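Local coordinates for protein lectin CEL-I, N-acetyl-D-galactosamine-specific C-type (Cucumaria echinata, PDB 4WQQ) that binds sugars through calcium as a C-type lectin, its natural specificity for N-acetylgalactosamine having been redirected by engineering toward mannose, which is bound here, at residues Ala28-Cys32 against Lys133-Lys137; Asp45-His50 against Trp87-Lys92; Leu72-Asp78 against Glu110-Phe115. The protein carries 3 engineered substitutions. All coordinates share one frame; numbering follows the deposited sequence.

Contact 1: Ala28-Cys32 against Lys133-Lys137; sequences AHHEC and KYMCK
The phenol ring of Y134 lies against the helix turn A28-C32, and three helix residues meet it in three different ways. A28 sits over one face: its CB is 4.0 Å from the centroid of the Y134 ring and 29° off the ring normal, a CH-pi contact. C32 comes to the rim instead, its SG 4.9 Å from the centroid of the Y134 ring along a line 77° off the normal, a sulfur-aromatic contact at the edge. E31 brings its methylene carbons to the phenol oxygen, with CB 3.4 Å from Y134 OH, while the carboxylate turns away through a bend at chi2. A water then joins the two polar ends, donating to E31 OE2 and lying 2.8 Å from Y134 OH.

The covalent tie is the disulfide from C32 SG to C136 SG, 2.0 Å long with a left-handed twist about the S-S bond. C136 SG also lies near the plane of the Y134 ring, at its edge.

The axes of 28-32 and 133-137 approach to 8.7 Å, their N-to-C directions 34° apart. F19 of strand 14-23 meets the Y134 ring in turn, L46 of strand 42-46 touches A28 and C32, and M135, pointing away from helix 25-34, packs on V58, Y61 and W62 of helix 52-65.

Contact 2: Asp45-His50 against Trp87-Lys92; sequences DLVSVH and WTDGSK
S48 OG donates to D89 OD2 over 2.6 Å, on the syn lone pair of the carboxylate oxygen, and K137 NZ and a weak bond from H50 NE2 also reach this buried hydroxyl. The other oxygen of the same carboxylate, D89 OD1, is gripped twice from its own loop: S91 OG donates on the syn side at 2.6 Å, and S91 N donates from above the carboxylate plane. With both oxygens held, the rotation of the D89 carboxylate should be well fixed. S91 OG in turn accepts from H50 NE2 at 2.9 Å, only 8° out of the imidazole plane, which makes a chain of hydrogen bonds from H50 through S91 to D89.

The bond from S91 N defines an Asx turn, and it overlaps the end of a type I beta turn from W87 to G90 closed by G90 N on W87 O. Together they fold the loop after strand 86-87 of the C-type lectin domain back against the chain leaving strand 42-46.

S48 packs over one face of the W87 indole. S48 CA stands 3.6 Å from the centroid of the W87 six-membered ring, 13° off the normal, and V49 N lies over the same face toward the rim. The H50 ring meets the indole obliquely. At the other end T88 OG1 donates to D45 OD1 at 2.6 Å, arriving 48° out of the carboxylate plane, while R43 forms a salt bridge with D45 OD2. Waters bridge L46 O to T88 OG1 and V49 O to W87 NE1.

Contact 3: Leu72-Asp78 against Glu110-Phe115; sequences LWIGLYD and EDYGQF. With CA (calcium ion), chain E; CA (calcium ion), chain F; CA (calcium ion), chain G; MAN (alpha-D-mannopyranose), chain H.
L72, W73 and Y77 pair antiparallel with F115, Q114 and Y112, L72 and F115 exchanging two backbone bonds, and across a beta bulge that shifts the register by two where the chain turns at G75, I74 N reaches G113 O almost straight (174° at the hydrogen) and G113 N binds L76 O.

The W73 indole takes the Q114 amide over one face, Q114 NE2 lying 3.4 Å from W73 CZ3 with the planes 36° apart; G113 O meets its edge. Q114 runs extended beyond CG to the ring, and N126 is the main polar partner of its amide. On the other face of the sheet L72 and F115 point the same way. I74 crosses F115 at about a right angle, its CG2 3.6 Å from F115 CE1.

At the far end D78 and D111 cross with carboxylate planes 86° apart. D78 grips one calcium with both oxygens, G83 N also binding OD2; D111 OD1 bridges that calcium to a second at 2.4 Å from each, and E110 O joins the first; E82, N105 and a water complete that site. E110, with H106 as a further polar partner, binds a third calcium through OE1 at 2.4 Å, alongside mannose O3 and O4 and protein ligands such as N124 and D125; mannose O6 donates to E110 OE2 at 3.2 Å. The close carboxylate oxygens of D78 and D111 (OD1 to OD1 3.0 Å) thus probably depend on calcium to offset their charge, and E110 couples this metal cluster directly to the sugar.

The three contacts meet in one domain, their centres 10 to 11 Å apart. Strand 132-140 is shared ground: K133 O of contact 1 accepts from W73 N of contact 3 at 2.8 Å, and K137 N reaches D45 O of contact 2 at 2.9 Å. Contacts 2 and 3 join around G75, whose N lies 2.8 Å from V47 O and whose O lies 2.8 Å from T88 N. Both are nested in the chain loop closed by contact 1. Only contact 3 touches calcium and mannose; the T88 side chain of contact 2 is about 11 Å from those of D78 and D111 and about 13 Å from a calcium ion, and contact 1 lies away from the calcium and sugar sites.

Contact 1: Ala28-Cys32 against Lys133-Lys137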
loop_
_atom_site.group_PDB
_atom_site.type_symbol
_atom_site.label_atom_id
_atom_site.label_comp_id
_atom_site.label_asym_id
_atom_site.label_seq_id
_atom_site.Cartn_x
_atom_site.Cartn_y
_atom_site.Cartn_z
ATOM N N ALA A 28 -8.509 20.318 -1.412
ATOM C CA ALA A 28 -8.367 19.096 -0.623
ATOM C C ALA A 28 -8.464 17.816 -1.534
ATOM O O ALA A 28 -7.734 16.854 -1.345
ATOM C CB ALA A 28 -9.383 19.095 0.479
ATOM N N HIS A 29 -9.417 17.804 -2.447
ATOM C CA HIS A 29 -9.644 16.713 -3.348
ATOM C C HIS A 29 -8.371 16.474 -4.163
ATOM O O HIS A 29 -7.863 15.343 -4.239
ATOM C CB HIS A 29 -10.831 17.037 -4.238
ATOM C CG HIS A 29 -11.195 15.930 -5.169
ATOM N ND1 HIS A 29 -12.020 16.110 -6.239
ATOM C CD2 HIS A 29 -10.968 14.601 -5.091
ATOM C CE1 HIS A 29 -12.180 14.948 -6.867
ATOM N NE2 HIS A 29 -11.539 14.018 -6.196
ATOM N N HIS A 30 -7.880 17.566 -4.777
ATOM C CA HIS A 30 -6.594 17.555 -5.484
ATOM C C HIS A 30 -5.444 16.999 -4.651
ATOM O O HIS A 30 -4.716 16.130 -5.125
ATOM C CB HIS A 30 -6.279 18.985 -5.990
ATOM C CG HIS A 30 -4.881 19.155 -6.497
ATOM N ND1 HIS A 30 -4.513 18.848 -7.796
ATOM C CD2 HIS A 30 -3.758 19.564 -5.871
ATOM C CE1 HIS A 30 -3.215 19.079 -7.949
ATOM N NE2 HIS A 30 -2.736 19.492 -6.795
ATOM N N GLU A 31 -5.260 17.479 -3.418
ATOM C CA GLU A 31 -4.174 17.063 -2.599
ATOM C C GLU A 31 -4.288 15.581 -2.291
ATOM O O GLU A 31 -3.317 14.843 -2.415
ATOM C CB GLU A 31 -4.170 17.837 -1.271
ATOM C CG GLU A 31 -3.607 19.242 -1.397
ATOM C CD GLU A 31 -2.155 19.254 -1.823
ATOM O OE1 GLU A 31 -1.797 20.179 -2.572
ATOM O OE2 GLU A 31 -1.386 18.359 -1.422
ATOM N N CYS A 32 -5.465 15.110 -1.908
ATOM C CA CYS A 32 -5.594 13.657 -1.662
ATOM C C CYS A 32 -5.260 12.778 -2.863
ATOM O O CYS A 32 -4.566 11.794 -2.751
ATOM C CB CYS A 32 -7.015 13.229 -1.153
ATOM S SG CYS A 32 -7.391 13.812 0.523
ATOM N N LYS A 133 -10.546 21.448 7.204
ATOM C CA LYS A 133 -9.440 20.492 7.270
ATOM C C LYS A 133 -9.794 19.332 6.320
ATOM O O LYS A 133 -10.898 19.347 5.778
ATOM C CB LYS A 133 -9.195 20.026 8.690
ATOM C CG LYS A 133 -9.095 21.159 9.680
ATOM C CD LYS A 133 -7.932 22.097 9.428
ATOM C CE LYS A 133 -7.941 23.263 10.483
ATOM N NZ LYS A 133 -7.739 22.741 11.865
ATOM N N TYR A 134 -8.906 18.370 6.095
ATOM C CA TYR A 134 -9.292 17.254 5.230
ATOM C C TYR A 134 -8.620 15.952 5.619
ATOM O O TYR A 134 -7.643 15.922 6.300
ATOM C CB TYR A 134 -9.115 17.597 3.747
ATOM C CG TYR A 134 -7.692 17.829 3.322
ATOM C CD1 TYR A 134 -7.082 19.047 3.502
ATOM C CD2 TYR A 134 -6.964 16.807 2.648
ATOM C CE1 TYR A 134 -5.801 19.239 3.058
ATOM C CE2 TYR A 134 -5.695 16.986 2.226
ATOM C CZ TYR A 134 -5.090 18.192 2.431
ATOM O OH TYR A 134 -3.780 18.448 2.004
ATOM N N MET A 135 -9.233 14.895 5.161
ATOM C CA MET A 135 -8.755 13.556 5.422
ATOM C C MET A 135 -8.727 12.766 4.097
ATOM O O MET A 135 -9.721 12.738 3.348
ATOM C CB MET A 135 -9.797 12.926 6.314
ATOM C CG MET A 135 -9.677 11.466 6.603
ATOM S SD MET A 135 -8.723 11.135 8.060
ATOM C CE MET A 135 -9.458 12.091 9.462
ATOM N N CYS A 136 -7.641 12.052 3.883
ATOM C CA CYS A 136 -7.532 11.179 2.738
ATOM C C CYS A 136 -7.627 9.710 3.132
ATOM O O CYS A 136 -7.436 9.359 4.308
ATOM C CB CYS A 136 -6.214 11.392 2.016
ATOM S SG CYS A 136 -5.838 13.145 1.659
ATOM N N LYS A 137 -7.921 8.891 2.151
ATOM C CA LYS A 137 -8.144 7.442 2.372
ATOM C C LYS A 137 -7.516 6.773 1.195
ATOM O O LYS A 137 -7.717 7.210 0.070
ATOM C CB LYS A 137 -9.641 7.188 2.420
ATOM C CG LYS A 137 -10.147 5.779 2.477
ATOM C CD LYS A 137 -11.698 5.783 2.651
ATOM C CE LYS A 137 -12.267 4.405 2.351
ATOM N NZ LYS A 137 -13.720 4.278 2.603
HETATM O O HOH W 1 -1.443 17.014 1.254
#

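Contact 2: Asp45-His50 against Trp87-Lys92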
loop_
_atom_site.group_PDB
_atom_site.type_symbol
_atom_site.label_atom_id
_atom_site.label_comp_id
_atom_site.label_asym_id
_atom_site.label_seq_id
_atom_site.Cartn_x
_atom_site.Cartn_y
_atom_site.Cartn_z
ATOM N N ASP A 45 -7.788 9.371 -2.144
ATOM C CA ASP A 45 -8.920 10.263 -2.438
ATOM C C ASP A 45 -9.430 10.831 -1.130
ATOM O O ASP A 45 -8.962 10.440 -0.005
ATOM C CB ASP A 45 -9.966 9.476 -3.199
ATOM C CG ASP A 45 -10.783 10.305 -4.143
ATOM O OD1 ASP A 45 -11.113 11.487 -3.808
ATOM O OD2 ASP A 45 -11.230 9.751 -5.178
ATOM N N LEU A 46 -10.283 11.810 -1.193
ATOM C CA LEU A 46 -10.994 12.225 0.011
ATOM C C LEU A 46 -11.733 11.018 0.627
ATOM O O LEU A 46 -12.190 10.165 -0.080
ATOM C CB LEU A 46 -11.996 13.336 -0.319
ATOM C CG LEU A 46 -11.357 14.737 -0.428
ATOM C CD1 LEU A 46 -12.293 15.705 -1.099
ATOM C CD2 LEU A 46 -10.852 15.296 0.897
ATOM N N VAL A 47 -11.826 10.984 1.940
ATOM C CA VAL A 47 -12.444 9.854 2.665
ATOM C C VAL A 47 -13.902 9.706 2.238
ATOM O O VAL A 47 -14.669 10.686 2.099
ATOM C CB VAL A 47 -12.235 10.074 4.193
ATOM C CG1 VAL A 47 -12.979 11.313 4.656
ATOM C CG2 VAL A 47 -12.650 8.858 4.979
ATOM N N SER A 48 -14.298 8.455 2.012
ATOM C CA SER A 48 -15.701 8.068 1.905
ATOM C C SER A 48 -16.061 7.280 3.147
ATOM O O SER A 48 -15.175 6.676 3.720
ATOM C CB SER A 48 -15.924 7.267 0.658
ATOM O OG SER A 48 -15.156 6.069 0.654
ATOM N N VAL A 49 -17.345 7.259 3.526
ATOM C CA VAL A 49 -17.787 6.733 4.880
ATOM C C VAL A 49 -18.915 5.741 4.624
ATOM O O VAL A 49 -19.925 6.085 4.017
ATOM C CB VAL A 49 -18.209 7.861 5.823
ATOM C CG1 VAL A 49 -18.530 7.322 7.232
ATOM C CG2 VAL A 49 -17.055 8.853 5.959
ATOM N N HIS A 50 -18.676 4.505 5.045
ATOM C CA HIS A 50 -19.663 3.446 4.731
ATOM C C HIS A 50 -20.312 2.737 5.898
ATOM O O HIS A 50 -21.055 1.796 5.633
ATOM C CB HIS A 50 -19.066 2.464 3.749
ATOM C CG HIS A 50 -18.736 3.105 2.458
ATOM N ND1 HIS A 50 -19.666 3.360 1.483
ATOM C CD2 HIS A 50 -17.557 3.610 2.003
ATOM C CE1 HIS A 50 -19.069 3.959 0.464
ATOM N NE2 HIS A 50 -17.791 4.140 0.765
ATOM N N TRP A 87 -19.826 9.896 -3.909
ATOM C CA TRP A 87 -18.422 9.902 -3.464
ATOM C C TRP A 87 -17.450 10.068 -4.610
ATOM O O TRP A 87 -17.623 9.399 -5.651
ATOM C CB TRP A 87 -18.101 8.605 -2.750
ATOM C CG TRP A 87 -18.835 8.355 -1.439
ATOM C CD1 TRP A 87 -19.732 7.308 -1.199
ATOM C CD2 TRP A 87 -18.756 9.081 -0.232
ATOM N NE1 TRP A 87 -20.189 7.381 0.054
ATOM C CE2 TRP A 87 -19.621 8.453 0.696
ATOM C CE3 TRP A 87 -18.055 10.218 0.185
ATOM C CZ2 TRP A 87 -19.800 8.918 2.007
ATOM C CZ3 TRP A 87 -18.236 10.664 1.524
ATOM C CH2 TRP A 87 -19.050 10.019 2.404
ATOM N N THR A 88 -16.413 10.862 -4.410
ATOM C CA THR A 88 -15.396 11.052 -5.426
ATOM C C THR A 88 -14.677 9.759 -5.808
ATOM O O THR A 88 -14.228 9.659 -6.947
ATOM C CB THR A 88 -14.341 12.069 -5.013
ATOM O OG1 THR A 88 -13.743 11.684 -3.766
ATOM C CG2 THR A 88 -14.943 13.477 -4.896
ATOM N N ASP A 89 -14.638 8.779 -4.883
ATOM C CA ASP A 89 -13.904 7.510 -5.083
ATOM C C ASP A 89 -14.692 6.468 -5.827
ATOM O O ASP A 89 -14.174 5.385 -6.138
ATOM C CB ASP A 89 -13.321 6.946 -3.778
ATOM C CG ASP A 89 -14.336 6.431 -2.792
ATOM O OD1 ASP A 89 -15.563 6.422 -3.111
ATOM O OD2 ASP A 89 -13.912 6.169 -1.641
ATOM N N GLY A 90 -15.900 6.829 -6.192
ATOM C CA GLY A 90 -16.743 5.974 -7.007
ATOM C C GLY A 90 -17.485 4.945 -6.218
ATOM O O GLY A 90 -18.235 4.157 -6.783
ATOM N N SER A 91 -17.230 4.872 -4.938
ATOM C CA SER A 91 -17.985 3.978 -4.084
ATOM C C SER A 91 -19.430 4.492 -3.971
ATOM O O SER A 91 -19.685 5.683 -4.132
ATOM C CB SER A 91 -17.340 3.815 -2.725
ATOM O OG SER A 91 -17.374 5.040 -1.916
ATOM N N LYS A 92 -20.401 3.584 -3.706
ATOM C CA LYS A 92 -21.822 3.985 -3.621
ATOM C C LYS A 92 -22.173 4.615 -2.327
ATOM O O LYS A 92 -21.609 4.225 -1.294
ATOM C CB LYS A 92 -22.758 2.764 -3.864
ATOM C CG LYS A 92 -22.854 2.405 -5.336
ATOM C CD LYS A 92 -23.852 1.257 -5.574
ATOM C CE LYS A 92 -25.303 1.614 -5.230
ATOM N NZ LYS A 92 -26.281 0.514 -5.615
HETATM O O HOH W 2 -11.695 7.383 -0.621
HETATM O O HOH W 3 -14.511 9.799 -1.820
HETATM O O HOH W 4 -22.029 6.054 2.121
HETATM O O HOH W 5 -21.895 2.088 1.020
#

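Contact 3: Leu72-Asp78 against Glu110-Phe115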
loop_
_atom_site.group_PDB
_atom_site.type_symbol
_atom_site.label_atom_id
_atom_site.label_comp_id
_atom_site.label_asym_id
_atom_site.label_seq_id
_atom_site.Cartn_x
_atom_site.Cartn_y
_atom_site.Cartn_z
ATOM N N LEU A 72 -14.413 19.179 8.619
ATOM C CA LEU A 72 -13.553 18.213 7.938
ATOM C C LEU A 72 -14.156 17.848 6.596
ATOM O O LEU A 72 -15.184 17.175 6.511
ATOM C CB LEU A 72 -13.355 16.979 8.795
ATOM C CG LEU A 72 -12.426 15.863 8.228
ATOM C CD1 LEU A 72 -10.967 16.200 8.383
ATOM C CD2 LEU A 72 -12.688 14.520 8.819
ATOM N N TRP A 73 -13.503 18.245 5.499
ATOM C CA TRP A 73 -13.933 17.726 4.171
ATOM C C TRP A 73 -13.897 16.241 4.034
ATOM O O TRP A 73 -12.910 15.578 4.435
ATOM C CB TRP A 73 -13.053 18.286 3.067
ATOM C CG TRP A 73 -13.123 19.809 2.880
ATOM C CD1 TRP A 73 -12.078 20.652 2.832
ATOM C CD2 TRP A 73 -14.292 20.614 2.612
ATOM N NE1 TRP A 73 -12.490 21.931 2.607
ATOM C CE2 TRP A 73 -13.837 21.957 2.471
ATOM C CE3 TRP A 73 -15.685 20.341 2.493
ATOM C CZ2 TRP A 73 -14.729 23.038 2.204
ATOM C CZ3 TRP A 73 -16.548 21.388 2.236
ATOM C CH2 TRP A 73 -16.042 22.757 2.098
ATOM N N ILE A 74 -14.954 15.735 3.430
ATOM C CA ILE A 74 -15.035 14.354 2.971
ATOM C C ILE A 74 -15.349 14.332 1.488
ATOM O O ILE A 74 -15.754 15.361 0.887
ATOM C CB ILE A 74 -16.038 13.508 3.814
ATOM C CG1 ILE A 74 -17.467 14.071 3.616
ATOM C CG2 ILE A 74 -15.648 13.567 5.271
ATOM C CD1 ILE A 74 -18.575 13.430 4.461
ATOM N N GLY A 75 -15.255 13.157 0.875
ATOM C CA GLY A 75 -15.366 13.056 -0.563
ATOM C C GLY A 75 -16.765 13.085 -1.165
ATOM O O GLY A 75 -16.965 12.574 -2.242
ATOM N N LEU A 76 -17.683 13.779 -0.516
ATOM C CA LEU A 76 -19.113 13.733 -0.869
ATOM C C LEU A 76 -19.480 15.028 -1.554
ATOM O O LEU A 76 -19.145 16.117 -1.072
ATOM C CB LEU A 76 -19.983 13.559 0.403
ATOM C CG LEU A 76 -21.455 13.173 0.224
ATOM C CD1 LEU A 76 -21.600 11.755 -0.195
ATOM C CD2 LEU A 76 -22.221 13.407 1.496
ATOM N N TYR A 77 -20.102 14.908 -2.730
ATOM C CA TYR A 77 -20.500 16.143 -3.424
ATOM C C TYR A 77 -21.681 15.957 -4.353
ATOM O O TYR A 77 -21.952 14.826 -4.840
ATOM C CB TYR A 77 -19.267 16.728 -4.147
ATOM C CG TYR A 77 -18.748 16.067 -5.436
ATOM C CD1 TYR A 77 -18.522 14.723 -5.566
ATOM C CD2 TYR A 77 -18.435 16.872 -6.543
ATOM C CE1 TYR A 77 -18.044 14.162 -6.765
ATOM C CE2 TYR A 77 -17.920 16.324 -7.721
ATOM C CZ TYR A 77 -17.725 14.978 -7.823
ATOM O OH TYR A 77 -17.256 14.445 -8.964
ATOM N N ASP A 78 -22.390 17.073 -4.655
ATOM C CA ASP A 78 -23.520 16.996 -5.590
ATOM C C ASP A 78 -23.470 18.040 -6.711
ATOM O O ASP A 78 -24.500 18.569 -7.149
ATOM C CB ASP A 78 -24.842 17.066 -4.825
ATOM C CG ASP A 78 -25.191 18.490 -4.309
ATOM O OD1 ASP A 78 -24.313 19.285 -4.003
ATOM O OD2 ASP A 78 -26.368 18.803 -4.161
ATOM N N GLU A 110 -24.329 25.078 -2.175
ATOM C CA GLU A 110 -23.561 24.214 -1.313
ATOM C C GLU A 110 -23.566 22.838 -1.907
ATOM O O GLU A 110 -24.569 22.080 -1.815
ATOM C CB GLU A 110 -24.082 24.227 0.132
ATOM C CG GLU A 110 -23.945 25.561 0.851
ATOM C CD GLU A 110 -24.200 25.436 2.345
ATOM O OE1 GLU A 110 -25.166 24.695 2.714
ATOM O OE2 GLU A 110 -23.487 26.092 3.164
ATOM N N ASP A 111 -22.409 22.467 -2.454
ATOM C CA ASP A 111 -22.276 21.204 -3.109
ATOM C C ASP A 111 -21.250 20.211 -2.482
ATOM O O ASP A 111 -20.959 19.191 -3.059
ATOM C CB ASP A 111 -22.002 21.396 -4.605
ATOM C CG ASP A 111 -23.212 22.006 -5.404
ATOM O OD1 ASP A 111 -24.357 22.205 -4.860
ATOM O OD2 ASP A 111 -22.991 22.276 -6.613
ATOM N N TYR A 112 -20.692 20.526 -1.332
ATOM C CA TYR A 112 -19.476 19.852 -0.835
ATOM C C TYR A 112 -19.669 19.401 0.594
ATOM O O TYR A 112 -19.960 20.213 1.483
ATOM C CB TYR A 112 -18.199 20.738 -1.038
ATOM C CG TYR A 112 -18.108 21.126 -2.455
ATOM C CD1 TYR A 112 -17.717 20.180 -3.416
ATOM C CD2 TYR A 112 -18.611 22.368 -2.885
ATOM C CE1 TYR A 112 -17.740 20.472 -4.755
ATOM C CE2 TYR A 112 -18.636 22.661 -4.245
ATOM C CZ TYR A 112 -18.183 21.731 -5.160
ATOM O OH TYR A 112 -18.234 22.054 -6.528
ATOM N N GLY A 113 -19.508 18.107 0.824
ATOM C CA GLY A 113 -19.755 17.502 2.124
ATOM C C GLY A 113 -18.603 17.582 3.123
ATOM O O GLY A 113 -17.445 17.620 2.731
ATOM N N GLN A 114 -18.922 17.694 4.417
ATOM C CA GLN A 114 -17.935 17.821 5.458
ATOM C C GLN A 114 -18.533 17.305 6.793
ATOM O O GLN A 114 -19.745 17.395 7.001
ATOM C CB GLN A 114 -17.471 19.306 5.615
ATOM C CG GLN A 114 -18.607 20.268 5.949
ATOM C CD GLN A 114 -18.265 21.746 6.013
ATOM O OE1 GLN A 114 -19.096 22.476 6.499
ATOM N NE2 GLN A 114 -17.130 22.207 5.479
ATOM N N PHE A 115 -17.693 16.790 7.669
ATOM C CA PHE A 115 -18.091 16.601 9.091
ATOM C C PHE A 115 -18.117 17.940 9.833
ATOM O O PHE A 115 -17.210 18.781 9.716
ATOM C CB PHE A 115 -17.050 15.745 9.842
ATOM C CG PHE A 115 -16.998 14.273 9.486
ATOM C CD1 PHE A 115 -17.671 13.707 8.428
ATOM C CD2 PHE A 115 -16.215 13.449 10.264
ATOM C CE1 PHE A 115 -17.552 12.370 8.145
ATOM C CE2 PHE A 115 -16.146 12.096 10.031
ATOM C CZ PHE A 115 -16.795 11.549 8.974
HETATM CA CA CA E . -25.962 21.122 -3.449
HETATM CA CA CA F . -25.393 23.236 4.637
HETATM CA CA CA G . -25.377 22.848 -6.953
HETATM C C1 MAN H . -24.955 27.275 8.798
HETATM C C2 MAN H . -25.894 26.234 8.265
HETATM C C3 MAN H . -25.209 25.240 7.338
HETATM C C4 MAN H . -24.345 26.007 6.350
HETATM C C5 MAN H . -23.279 26.770 7.170
HETATM C C6 MAN H . -22.237 27.535 6.391
HETATM O O1 MAN H . -24.222 26.575 9.766
HETATM O O2 MAN H . -26.812 26.981 7.511
HETATM O O3 MAN H . -26.238 24.543 6.642
HETATM O O4 MAN H . -23.787 25.043 5.478
HETATM O O5 MAN H . -24.047 27.840 7.841
HETATM O O6 MAN H . -23.091 28.264 5.533
HETATM O O HOH W 6 -25.365 20.962 -8.251
HETATM O O HOH W 7 -26.835 20.435 -1.379
HETATM O O HOH W 8 -26.434 24.479 -5.444
#